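Local coordinates for protein aspartate aminotransferase (PDB 4H51) that probably transfers amino groups between aspartate and 2-oxoglutarate, using pyridoxal phosphate bound as a Schiff base to a lysine, and works as a homodimer, at residues Ala126-Arg131 / Ala288-Val293; Glu95-Ile100 / Glu108-Val113; Thr339-Val344 / Met366-Gly371. All coordinates share one frame; numbering follows the deposited sequence.

Interaction 1: Ala126-Arg131 / Ala288-Val293; sequences AKLLTR and ADVKSV
Leu128 and Val293 mark the closest backbone approach, with CA of Leu128 7.1 Å from CA of Val293, where the C-terminal end of helix 117-129 meets the first half of helix 287-299. No hydrogen bond joins the two segments; aliphatic groups carry the contact. Leu128 extends across the gap because its CG stands anti to the backbone N (chi1 176°). CD1 lies 3.5 Å from CG1 of Val293, while CD2 reaches CG1 of Val290 at 4.1 Å. Leucine suits this place because its fork spans two valines one helical turn apart; the beta-branched valines present methyls close to the helix backbone, within reach of that fork. Toward solvent, CG of Arg131 comes 4.0 Å from the same CG1 of Val293, and the chain bends at chi2 (-61°), which brings the guanidinium obliquely past that methyl. Within the second helix, Asp289 O accepts both Val293 N and Ser292 OG, the latter at 2.6 Å. Ser292 OG is also hydrogen-bonded to Gln27 N of the second subunit, and Lys127 packs on Lys127 of that subunit. Such helix-helix packing beside a central mixed sheet, close to the dimer interface, belongs to the large domain of fold-type I pyridoxal-phosphate enzymes.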
ATOM      1  N   ALA B 126      -1.532   1.791 -14.052  1.00 11.25           N
ATOM      2  CA  ALA B 126      -1.206   0.779 -15.055  1.00 11.81           C
ATOM      3  C   ALA B 126      -2.274  -0.298 -15.075  1.00 12.38           C
ATOM      4  O   ALA B 126      -2.665  -0.724 -16.164  1.00 11.88           O
ATOM      5  CB  ALA B 126       0.171   0.167 -14.831  1.00 11.18           C
ATOM      6  N   LYS B 127      -2.774  -0.697 -13.891  1.00 12.62           N
ATOM      7  CA  LYS B 127      -3.891  -1.649 -13.817  1.00 14.05           C
ATOM      8  C   LYS B 127      -5.186  -1.075 -14.327  1.00 13.33           C
ATOM      9  O   LYS B 127      -5.915  -1.712 -15.076  1.00 13.72           O
ATOM     10  CB  LYS B 127      -4.072  -2.168 -12.368  1.00 16.03           C
ATOM     11  CG  LYS B 127      -2.891  -3.012 -11.915  1.00 18.92           C
ATOM     12  CD  LYS B 127      -3.017  -3.610 -10.511  1.00 21.64           C
ATOM     13  CE  LYS B 127      -1.625  -3.749  -9.892  1.00 24.39           C
ATOM     14  NZ  LYS B 127      -1.512  -4.700  -8.737  1.00 28.04           N
ATOM     15  N   LEU B 128      -5.501   0.148 -13.941  1.00 12.72           N
ATOM     16  CA  LEU B 128      -6.731   0.773 -14.437  1.00 12.99           C
ATOM     17  C   LEU B 128      -6.789   0.788 -15.988  1.00 13.13           C
ATOM     18  O   LEU B 128      -7.844   0.584 -16.606  1.00 13.46           O
ATOM     19  CB  LEU B 128      -6.834   2.203 -13.900  1.00 12.66           C
ATOM     20  CG  LEU B 128      -8.000   3.081 -14.382  1.00 13.22           C
ATOM     21  CD1 LEU B 128      -9.359   2.533 -13.936  1.00 13.02           C
ATOM     22  CD2 LEU B 128      -7.816   4.497 -13.848  1.00 13.06           C
ATOM     23  N   LEU B 129      -5.647   1.063 -16.593  1.00 12.99           N
ATOM     24  CA  LEU B 129      -5.542   1.229 -18.057  1.00 13.51           C
ATOM     25  C   LEU B 129      -5.802  -0.098 -18.777  1.00 13.99           C
ATOM     26  O   LEU B 129      -6.228  -0.093 -19.930  1.00 15.77           O
ATOM     27  CB  LEU B 129      -4.176   1.795 -18.423  1.00 12.61           C
ATOM     28  CG  LEU B 129      -4.045   3.302 -18.172  1.00 12.01           C
ATOM     29  CD1 LEU B 129      -2.631   3.796 -18.305  1.00 11.75           C
ATOM     30  CD2 LEU B 129      -4.953   4.181 -19.006  1.00 12.36           C
ATOM     31  N   THR B 130      -5.539  -1.221 -18.112  1.00 13.96           N
ATOM     32  CA  THR B 130      -5.865  -2.537 -18.684  1.00 14.73           C
ATOM     33  C   THR B 130      -7.380  -2.725 -18.820  1.00 16.08           C
ATOM     34  O   THR B 130      -7.814  -3.654 -19.504  1.00 16.40           O
ATOM     35  CB  THR B 130      -5.243  -3.716 -17.902  1.00 14.97           C
ATOM     36  OG1 THR B 130      -5.933  -3.934 -16.651  1.00 14.41           O
ATOM     37  CG2 THR B 130      -3.754  -3.471 -17.655  1.00 13.85           C
ATOM     38  N   ARG B 131      -8.185  -1.859 -18.198  1.00 16.65           N
ATOM     39  CA  ARG B 131      -9.645  -1.905 -18.375  1.00 18.62           C
ATOM     40  C   ARG B 131     -10.179  -1.054 -19.530  1.00 18.75           C
ATOM     41  O   ARG B 131     -11.372  -1.111 -19.820  1.00 19.04           O
ATOM     42  CB  ARG B 131     -10.355  -1.510 -17.082  1.00 20.14           C
ATOM     43  CG  ARG B 131      -9.875  -2.246 -15.830  1.00 21.57           C
ATOM     44  CD  ARG B 131     -10.107  -3.726 -15.992  1.00 25.94           C
ATOM     45  NE  ARG B 131      -9.519  -4.475 -14.905  1.00 27.55           N
ATOM     46  CZ  ARG B 131     -10.143  -4.726 -13.766  1.00 29.91           C
ATOM     47  NH1 ARG B 131     -11.400  -4.298 -13.566  1.00 29.99           N
ATOM     48  NH2 ARG B 131      -9.509  -5.430 -12.840  1.00 29.65           N
ATOM     49  N   ALA B 288     -17.814   8.571 -12.326  1.00 21.01           N
ATOM     50  CA  ALA B 288     -18.246   7.658 -11.264  1.00 20.33           C
ATOM     51  C   ALA B 288     -17.834   6.241 -11.614  1.00 19.08           C
ATOM     52  O   ALA B 288     -17.381   5.512 -10.746  1.00 18.76           O
ATOM     53  CB  ALA B 288     -19.766   7.744 -10.985  1.00 20.24           C
ATOM     54  N   ASP B 289     -17.981   5.883 -12.881  1.00 18.55           N
ATOM     55  CA  ASP B 289     -17.642   4.539 -13.359  1.00 18.41           C
ATOM     56  C   ASP B 289     -16.129   4.279 -13.190  1.00 16.67           C
ATOM     57  O   ASP B 289     -15.701   3.217 -12.742  1.00 16.48           O
ATOM     58  CB  ASP B 289     -18.009   4.381 -14.834  1.00 18.76           C
ATOM     59  CG  ASP B 289     -19.499   4.199 -15.079  1.00 20.50           C
ATOM     60  OD1 ASP B 289     -20.284   4.170 -14.093  1.00 20.50           O
ATOM     61  OD2 ASP B 289     -19.846   4.095 -16.284  1.00 20.13           O
ATOM     62  N   VAL B 290     -15.313   5.243 -13.588  1.00 15.78           N
ATOM     63  CA  VAL B 290     -13.849   5.116 -13.423  1.00 14.53           C
ATOM     64  C   VAL B 290     -13.486   4.970 -11.945  1.00 14.48           C
ATOM     65  O   VAL B 290     -12.683   4.100 -11.574  1.00 14.21           O
ATOM     66  CB  VAL B 290     -13.080   6.301 -14.067  1.00 13.99           C
ATOM     67  CG1 VAL B 290     -11.569   6.231 -13.740  1.00 13.17           C
ATOM     68  CG2 VAL B 290     -13.247   6.285 -15.567  1.00 13.69           C
ATOM     69  N   LYS B 291     -14.083   5.805 -11.082  1.00 15.24           N
ATOM     70  CA  LYS B 291     -13.826   5.743  -9.649  1.00 15.98           C
ATOM     71  C   LYS B 291     -14.161   4.341  -9.086  1.00 15.10           C
ATOM     72  O   LYS B 291     -13.429   3.792  -8.255  1.00 13.88           O
ATOM     73  CB  LYS B 291     -14.647   6.800  -8.912  1.00 18.36           C
ATOM     74  CG  LYS B 291     -14.582   6.713  -7.387  1.00 20.94           C
ATOM     75  CD  LYS B 291     -13.280   7.253  -6.821  1.00 24.10           C
ATOM     76  CE  LYS B 291     -13.564   8.118  -5.576  1.00 26.32           C
ATOM     77  NZ  LYS B 291     -14.611   7.415  -4.768  1.00 30.72           N
ATOM     78  N   SER B 292     -15.239   3.764  -9.599  1.00 14.92           N
ATOM     79  CA  SER B 292     -15.692   2.436  -9.134  1.00 14.86           C
ATOM     80  C   SER B 292     -14.657   1.363  -9.491  1.00 13.88           C
ATOM     81  O   SER B 292     -14.393   0.410  -8.731  1.00 13.68           O
ATOM     82  CB  SER B 292     -17.073   2.090  -9.746  1.00 15.64           C
ATOM     83  OG  SER B 292     -16.942   1.608 -11.094  1.00 16.00           O
ATOM     84  N   VAL B 293     -14.002   1.542 -10.610  1.00 13.35           N
ATOM     85  CA  VAL B 293     -12.913   0.636 -10.977  1.00 12.78           C
ATOM     86  C   VAL B 293     -11.684   0.863 -10.096  1.00 12.24           C
ATOM     87  O   VAL B 293     -11.076  -0.075  -9.623  1.00 11.24           O
ATOM     88  CB  VAL B 293     -12.553   0.777 -12.476  1.00 12.77           C
ATOM     89  CG1 VAL B 293     -11.384  -0.120 -12.844  1.00 12.08           C
ATOM     90  CG2 VAL B 293     -13.779   0.469 -13.377  1.00 13.79           C
TER

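Interaction 2: Glu95-Ile100 / Glu108-Val113; sequences EAVKII and ENLVAV
The carbonyl O of Ile99, two residues beyond the Val97 that meets Leu110 and Ala112, is gripped by Gln233 NE2 and Arg248 NH2; Arg248 NE takes the next carbonyl, Ile100 O. These bonds hold the end of helix 90-101 from outside the contact, while the contact itself is wholly apolar. Val97 points from the helix toward strand 110-116, and its beta-branch sets two methyls close to the helix, one for each strand residue. CG1 meets CB of Ala112 at 3.9 Å, whereas CG2 lies 4.0 Å from CD2 of Leu110. The leucine is turned so that its CG sits between its own backbone N and carbonyl carbon (chi1 73°), a crowded position, and its CD2 also comes within 4.1 Å of Val97 CB. The two side chains run alongside each other, pointing opposite ways. Alanine suits the nearest backbone approach, where CA of Val97 and CA of Ala112 are 7.9 Å apart; the longer leucine reaches the other side of the valine. Strand alternation sends Val111 and Val113 to the opposite face, onto helix 287-299. Strand 110-116, antiparallel to strand 274-280 at one edge of the chain's large mixed sheet, is thereby sandwiched between helices 90-101 and 287-299.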
ATOM      1  N   GLU B  95      -6.680  18.721  -2.184  1.00 14.32           N
ATOM      2  CA  GLU B  95      -5.559  19.662  -2.116  1.00 13.99           C
ATOM      3  C   GLU B  95      -4.382  19.213  -2.966  1.00 13.71           C
ATOM      4  O   GLU B  95      -3.690  20.067  -3.596  1.00 13.16           O
ATOM      5  CB  GLU B  95      -5.085  19.901  -0.677  1.00 14.59           C
ATOM      6  CG  GLU B  95      -6.046  20.613   0.260  1.00 15.73           C
ATOM      7  CD  GLU B  95      -6.349  22.060  -0.093  1.00 17.59           C
ATOM      8  OE1 GLU B  95      -5.652  22.671  -0.928  1.00 18.75           O
ATOM      9  OE2 GLU B  95      -7.289  22.578   0.533  1.00 20.16           O
ATOM     10  N   ALA B  96      -4.132  17.899  -3.005  1.00 12.90           N
ATOM     11  CA  ALA B  96      -3.005  17.363  -3.723  1.00 12.72           C
ATOM     12  C   ALA B  96      -3.190  17.609  -5.218  1.00 13.36           C
ATOM     13  O   ALA B  96      -2.273  18.058  -5.883  1.00 13.91           O
ATOM     14  CB  ALA B  96      -2.833  15.853  -3.435  1.00 12.93           C
ATOM     15  N   VAL B  97      -4.377  17.367  -5.757  1.00 14.29           N
ATOM     16  CA  VAL B  97      -4.540  17.520  -7.209  1.00 15.47           C
ATOM     17  C   VAL B  97      -4.488  19.005  -7.594  1.00 17.19           C
ATOM     18  O   VAL B  97      -4.055  19.339  -8.721  1.00 18.51           O
ATOM     19  CB  VAL B  97      -5.805  16.809  -7.805  1.00 15.19           C
ATOM     20  CG1 VAL B  97      -5.749  15.279  -7.543  1.00 14.79           C
ATOM     21  CG2 VAL B  97      -7.075  17.437  -7.324  1.00 15.44           C
ATOM     22  N   LYS B  98      -4.897  19.875  -6.672  1.00 17.93           N
ATOM     23  CA  LYS B  98      -4.789  21.320  -6.865  1.00 20.09           C
ATOM     24  C   LYS B  98      -3.375  21.779  -7.117  1.00 19.11           C
ATOM     25  O   LYS B  98      -3.164  22.697  -7.900  1.00 18.61           O
ATOM     26  CB  LYS B  98      -5.274  22.102  -5.645  1.00 23.19           C
ATOM     27  CG  LYS B  98      -6.717  22.511  -5.714  1.00 26.29           C
ATOM     28  CD  LYS B  98      -7.177  23.369  -4.546  1.00 28.37           C
ATOM     29  CE  LYS B  98      -8.625  23.005  -4.228  1.00 31.01           C
ATOM     30  NZ  LYS B  98      -9.346  23.930  -3.300  1.00 33.92           N
ATOM     31  N   ILE B  99      -2.390  21.193  -6.454  1.00 17.96           N
ATOM     32  CA  ILE B  99      -1.020  21.701  -6.650  1.00 19.08           C
ATOM     33  C   ILE B  99      -0.535  21.377  -8.051  1.00 18.28           C
ATOM     34  O   ILE B  99       0.322  22.033  -8.586  1.00 15.68           O
ATOM     35  CB  ILE B  99       0.002  21.225  -5.595  1.00 19.77           C
ATOM     36  CG1 ILE B  99       0.428  19.789  -5.815  1.00 20.15           C
ATOM     37  CG2 ILE B  99      -0.536  21.511  -4.191  1.00 19.68           C
ATOM     38  CD1 ILE B  99       1.774  19.443  -5.192  1.00 21.64           C
ATOM     39  N   ILE B 100      -1.091  20.326  -8.640  1.00 18.76           N
ATOM     40  CA  ILE B 100      -0.635  19.974  -9.960  1.00 20.24           C
ATOM     41  C   ILE B 100      -1.370  20.827 -11.007  1.00 18.08           C
ATOM     42  O   ILE B 100      -0.696  21.406 -11.856  1.00 17.30           O
ATOM     43  CB  ILE B 100      -0.541  18.448 -10.221  1.00 22.36           C
ATOM     44  CG1 ILE B 100      -0.059  18.202 -11.642  1.00 25.18           C
ATOM     45  CG2 ILE B 100      -1.804  17.660  -9.850  1.00 23.74           C
ATOM     46  CD1 ILE B 100       1.463  18.411 -11.723  1.00 25.16           C
ATOM     47  N   GLU B 108     -12.954  20.145 -11.531  1.00 40.05           N
ATOM     48  CA  GLU B 108     -14.333  19.610 -11.495  1.00 41.15           C
ATOM     49  C   GLU B 108     -14.461  18.464 -12.501  1.00 39.62           C
ATOM     50  O   GLU B 108     -15.380  17.639 -12.422  1.00 41.20           O
ATOM     51  CB  GLU B 108     -15.353  20.728 -11.815  1.00 42.39           C
ATOM     52  N   ASN B 109     -13.521  18.424 -13.448  1.00 36.61           N
ATOM     53  CA  ASN B 109     -13.496  17.412 -14.499  1.00 32.84           C
ATOM     54  C   ASN B 109     -12.631  16.186 -14.147  1.00 29.59           C
ATOM     55  O   ASN B 109     -12.315  15.397 -15.021  1.00 29.02           O
ATOM     56  CB  ASN B 109     -12.993  18.041 -15.812  1.00 34.83           C
ATOM     57  N   LEU B 110     -12.259  15.988 -12.888  1.00 25.33           N
ATOM     58  CA  LEU B 110     -11.284  14.926 -12.616  1.00 23.55           C
ATOM     59  C   LEU B 110     -11.744  13.911 -11.573  1.00 20.66           C
ATOM     60  O   LEU B 110     -12.630  14.202 -10.775  1.00 19.88           O
ATOM     61  CB  LEU B 110      -9.938  15.514 -12.287  1.00 25.67           C
ATOM     62  CG  LEU B 110      -9.671  16.193 -10.972  1.00 25.79           C
ATOM     63  CD1 LEU B 110      -9.759  15.227  -9.795  1.00 26.09           C
ATOM     64  CD2 LEU B 110      -8.276  16.819 -11.045  1.00 26.06           C
ATOM     65  N   VAL B 111     -11.229  12.695 -11.696  1.00 17.06           N
ATOM     66  CA  VAL B 111     -11.492  11.601 -10.763  1.00 16.23           C
ATOM     67  C   VAL B 111     -10.148  11.252 -10.151  1.00 14.46           C
ATOM     68  O   VAL B 111      -9.132  11.108 -10.872  1.00 13.35           O
ATOM     69  CB  VAL B 111     -12.293  10.420 -11.421  1.00 16.69           C
ATOM     70  CG1 VAL B 111     -11.728  10.039 -12.767  1.00 16.72           C
ATOM     71  CG2 VAL B 111     -12.432   9.192 -10.517  1.00 16.92           C
ATOM     72  N   ALA B 112     -10.108  11.155  -8.822  1.00 13.00           N
ATOM     73  CA  ALA B 112      -8.834  10.952  -8.139  1.00 12.05           C
ATOM     74  C   ALA B 112      -8.997  10.106  -6.878  1.00 11.68           C
ATOM     75  O   ALA B 112     -10.033  10.191  -6.213  1.00 11.84           O
ATOM     76  CB  ALA B 112      -8.222  12.313  -7.764  1.00 11.54           C
ATOM     77  N   VAL B 113      -7.974   9.319  -6.566  1.00 10.82           N
ATOM     78  CA  VAL B 113      -7.895   8.552  -5.335  1.00 10.50           C
ATOM     79  C   VAL B 113      -6.514   8.752  -4.721  1.00 10.11           C
ATOM     80  O   VAL B 113      -5.516   9.075  -5.457  1.00  9.82           O
ATOM     81  CB  VAL B 113      -8.110   7.018  -5.556  1.00 10.56           C
ATOM     82  CG1 VAL B 113      -9.551   6.687  -6.018  1.00 11.29           C
ATOM     83  CG2 VAL B 113      -7.110   6.426  -6.556  1.00 10.28           C
TER

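Interaction 3: Thr339-Val344 / Met366-Gly371; sequences TMRRTV and MFSFLG
Arg341 and Phe367 make the tight part of this contact: the guanidinium of a buried arginine on helix 320-350 grips a backbone carbonyl of the short strand 367-369. Arg341 NH2 donates to Phe367 O over 2.7 Å in a nearly straight bond (163° at the hydrogen), while NH1 adds a weak one to the same Phe367 O at 3.3 Å. The oxygen lies at the edge of the guanidinium and in its plane, so both amino groups turn toward it. Seen from the carbonyl the approach is less regular, for NH2 stands above the C=O plane, 46° out of it. Arginine suits the place because its chain, extended from CG to NE, bridges backbones whose nearest CA atoms, those of Arg341 and Ser368, are still 8.4 Å apart; rotation about the CD-NE bond (chi4 -73°) then sets the flat head against the strand. Two further carbonyls complete the grip, Gly365 O on NH2 and Val360 O on NH1. Three backbone oxygens thus probably help to balance the buried charge. Ser368 points toward the helix, and the short serine side chain lets the guanidinium come close, CB lying 4.1 Å from Arg341 NH1. Phe367, pointing away from the helix, is buried against Asn201, Tyr232 and Arg392.

Farther along, the segments part: Val344 CG1 and Leu370 CD2 are 5.7 Å from each other, and both residues pack instead on helix 400-416. On the helix side more open to solvent, Thr343 OG1 folds back to Thr339 O at 2.7 Å, an oxygen that Thr343 N reaches from the opposite face of its plane. An arginine tying a long helix to a two-stranded antiparallel sheet of strands 367-369 and 392-394 belongs here to the C-terminal small domain of the aspartate aminotransferase fold.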
ATOM      1  N   THR B 339      23.525  24.524  -5.960  1.00 19.16           N
ATOM      2  CA  THR B 339      24.838  24.863  -5.449  1.00 19.79           C
ATOM      3  C   THR B 339      25.775  23.658  -5.497  1.00 19.20           C
ATOM      4  O   THR B 339      26.956  23.814  -5.802  1.00 19.09           O
ATOM      5  CB  THR B 339      24.852  25.547  -4.033  1.00 21.39           C
ATOM      6  OG1 THR B 339      24.586  24.612  -2.962  1.00 22.57           O
ATOM      7  CG2 THR B 339      23.831  26.685  -3.978  1.00 20.87           C
ATOM      8  N   MET B 340      25.235  22.460  -5.270  1.00 18.08           N
ATOM      9  CA  MET B 340      26.058  21.240  -5.399  1.00 17.48           C
ATOM     10  C   MET B 340      26.452  20.985  -6.866  1.00 17.40           C
ATOM     11  O   MET B 340      27.584  20.598  -7.163  1.00 16.91           O
ATOM     12  CB  MET B 340      25.289  20.031  -4.804  1.00 16.87           C
ATOM     13  CG  MET B 340      25.091  20.121  -3.281  1.00 16.62           C
ATOM     14  SD  MET B 340      26.619  20.263  -2.326  1.00 17.86           S
ATOM     15  CE  MET B 340      26.870  22.043  -2.015  1.00 18.51           C
ATOM     16  N   ARG B 341      25.543  21.221  -7.790  1.00 17.13           N
ATOM     17  CA  ARG B 341      25.870  20.991  -9.206  1.00 18.48           C
ATOM     18  C   ARG B 341      26.955  21.985  -9.647  1.00 19.66           C
ATOM     19  O   ARG B 341      27.936  21.637 -10.301  1.00 19.50           O
ATOM     20  CB  ARG B 341      24.654  21.166 -10.090  1.00 18.21           C
ATOM     21  CG  ARG B 341      23.509  20.231  -9.871  1.00 17.33           C
ATOM     22  CD  ARG B 341      22.357  20.685 -10.743  1.00 17.51           C
ATOM     23  NE  ARG B 341      21.235  19.767 -10.658  1.00 16.95           N
ATOM     24  CZ  ARG B 341      21.188  18.555 -11.204  1.00 16.48           C
ATOM     25  NH1 ARG B 341      22.201  18.095 -11.932  1.00 16.28           N
ATOM     26  NH2 ARG B 341      20.108  17.792 -11.021  1.00 16.80           N
ATOM     27  N   ARG B 342      26.806  23.228  -9.199  1.00 21.53           N
ATOM     28  CA  ARG B 342      27.761  24.274  -9.543  1.00 23.75           C
ATOM     29  C   ARG B 342      29.124  23.958  -8.923  1.00 23.83           C
ATOM     30  O   ARG B 342      30.161  24.126  -9.563  1.00 23.76           O
ATOM     31  CB  ARG B 342      27.228  25.651  -9.113  1.00 26.25           C
ATOM     32  CG  ARG B 342      28.248  26.785  -9.171  1.00 30.21           C
ATOM     33  CD  ARG B 342      28.731  27.059 -10.595  1.00 33.03           C
ATOM     34  NE  ARG B 342      27.645  27.319 -11.559  1.00 35.15           N
ATOM     35  CZ  ARG B 342      27.854  27.653 -12.845  1.00 37.65           C
ATOM     36  NH1 ARG B 342      29.091  27.762 -13.334  1.00 39.42           N
ATOM     37  NH2 ARG B 342      26.822  27.884 -13.650  1.00 37.50           N
ATOM     38  N   THR B 343      29.131  23.424  -7.704  1.00 22.99           N
ATOM     39  CA  THR B 343      30.382  23.046  -7.085  1.00 22.71           C
ATOM     40  C   THR B 343      31.124  21.940  -7.843  1.00 22.79           C
ATOM     41  O   THR B 343      32.361  21.979  -8.001  1.00 22.34           O
ATOM     42  CB  THR B 343      30.153  22.574  -5.646  1.00 23.07           C
ATOM     43  OG1 THR B 343      29.527  23.628  -4.890  1.00 22.74           O
ATOM     44  CG2 THR B 343      31.431  22.210  -5.010  1.00 22.69           C
ATOM     45  N   VAL B 344      30.385  20.913  -8.259  1.00 21.47           N
ATOM     46  CA  VAL B 344      30.973  19.814  -9.036  1.00 21.61           C
ATOM     47  C   VAL B 344      31.510  20.355 -10.354  1.00 22.53           C
ATOM     48  O   VAL B 344      32.668  20.073 -10.732  1.00 24.54           O
ATOM     49  CB  VAL B 344      29.914  18.698  -9.331  1.00 20.00           C
ATOM     50  CG1 VAL B 344      30.506  17.618 -10.217  1.00 20.08           C
ATOM     51  CG2 VAL B 344      29.380  18.138  -8.011  1.00 19.01           C
ATOM     52  N   MET B 366      16.897  15.925  -8.860  1.00 20.51           N
ATOM     53  CA  MET B 366      17.836  15.321  -7.917  1.00 24.28           C
ATOM     54  C   MET B 366      19.088  14.748  -8.569  1.00 24.39           C
ATOM     55  O   MET B 366      20.172  14.785  -7.972  1.00 25.19           O
ATOM     56  CB  MET B 366      17.162  14.208  -7.162  1.00 25.78           C
ATOM     57  CG  MET B 366      16.445  14.765  -5.949  1.00 29.39           C
ATOM     58  SD  MET B 366      16.428  13.543  -4.646  1.00 28.97           S
ATOM     59  CE  MET B 366      15.581  14.696  -3.544  1.00 30.77           C
ATOM     60  N   PHE B 367      18.941  14.255  -9.793  1.00 23.66           N
ATOM     61  CA  PHE B 367      20.028  13.501 -10.419  1.00 22.81           C
ATOM     62  C   PHE B 367      20.889  14.260 -11.458  1.00 25.80           C
ATOM     63  O   PHE B 367      20.490  15.314 -12.033  1.00 23.94           O
ATOM     64  CB  PHE B 367      19.440  12.269 -11.050  1.00 22.57           C
ATOM     65  CG  PHE B 367      18.680  11.392 -10.095  1.00 22.06           C
ATOM     66  CD1 PHE B 367      19.341  10.656  -9.115  1.00 20.99           C
ATOM     67  CD2 PHE B 367      17.306  11.247 -10.206  1.00 21.78           C
ATOM     68  CE1 PHE B 367      18.645   9.803  -8.259  1.00 21.43           C
ATOM     69  CE2 PHE B 367      16.602  10.397  -9.351  1.00 21.28           C
ATOM     70  CZ  PHE B 367      17.256   9.673  -8.379  1.00 20.82           C
ATOM     71  N   SER B 368      22.088  13.704 -11.661  1.00 24.24           N
ATOM     72  CA  SER B 368      22.934  13.953 -12.827  1.00 24.46           C
ATOM     73  C   SER B 368      23.136  12.555 -13.472  1.00 23.59           C
ATOM     74  O   SER B 368      23.383  11.566 -12.767  1.00 20.81           O
ATOM     75  CB  SER B 368      24.232  14.572 -12.332  1.00 27.95           C
ATOM     76  OG  SER B 368      25.137  15.058 -13.323  1.00 32.39           O
ATOM     77  N   PHE B 369      22.947  12.452 -14.786  1.00 21.24           N
ATOM     78  CA  PHE B 369      23.431  11.335 -15.565  1.00 18.94           C
ATOM     79  C   PHE B 369      24.802  11.791 -16.107  1.00 17.97           C
ATOM     80  O   PHE B 369      24.855  12.628 -17.000  1.00 16.85           O
ATOM     81  CB  PHE B 369      22.435  11.072 -16.703  1.00 20.39           C
ATOM     82  CG  PHE B 369      22.172   9.632 -16.982  1.00 20.30           C
ATOM     83  CD1 PHE B 369      21.941   8.746 -15.951  1.00 20.74           C
ATOM     84  CD2 PHE B 369      22.061   9.166 -18.277  1.00 22.09           C
ATOM     85  CE1 PHE B 369      21.680   7.420 -16.191  1.00 21.03           C
ATOM     86  CE2 PHE B 369      21.812   7.843 -18.519  1.00 21.05           C
ATOM     87  CZ  PHE B 369      21.610   6.963 -17.486  1.00 21.59           C
ATOM     88  N   LEU B 370      25.898  11.289 -15.534  1.00 17.12           N
ATOM     89  CA  LEU B 370      27.197  11.931 -15.711  1.00 18.67           C
ATOM     90  C   LEU B 370      27.859  11.584 -17.047  1.00 19.81           C
ATOM     91  O   LEU B 370      28.710  12.308 -17.483  1.00 21.14           O
ATOM     92  CB  LEU B 370      28.157  11.560 -14.569  1.00 18.15           C
ATOM     93  CG  LEU B 370      27.711  12.032 -13.194  1.00 18.02           C
ATOM     94  CD1 LEU B 370      28.523  11.391 -12.070  1.00 18.37           C
ATOM     95  CD2 LEU B 370      27.818  13.555 -13.150  1.00 18.82           C
ATOM     96  N   GLY B 371      27.512  10.452 -17.625  1.00 21.38           N
ATOM     97  CA  GLY B 371      28.062  10.052 -18.929  1.00 23.58           C
ATOM     98  C   GLY B 371      29.210   9.061 -18.868  1.00 25.97           C
ATOM     99  O   GLY B 371      29.675   8.584 -19.898  1.00 30.92           O
TER

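How the interactions relate
From the N terminus, interaction 2 comes first: helix 90-101 turns through a short connection into strand 110-116, closing a local loop. That strand runs straight into helix 117-129, whose end opens interaction 1; this contact closes a much longer loop, holding most of the central sheet, when helix 287-299 returns. The two are in series but touch, Lys291 CB lying 3.6 Å from Val111 CG2, so the edge strand links them into one layered unit of the large domain. Interaction 3, on the opposite side of the chain's centre, closes a loop of 21 residues that includes helix 359-362; its centre is about 39 Å from that of interaction 1. None encloses or crosses another.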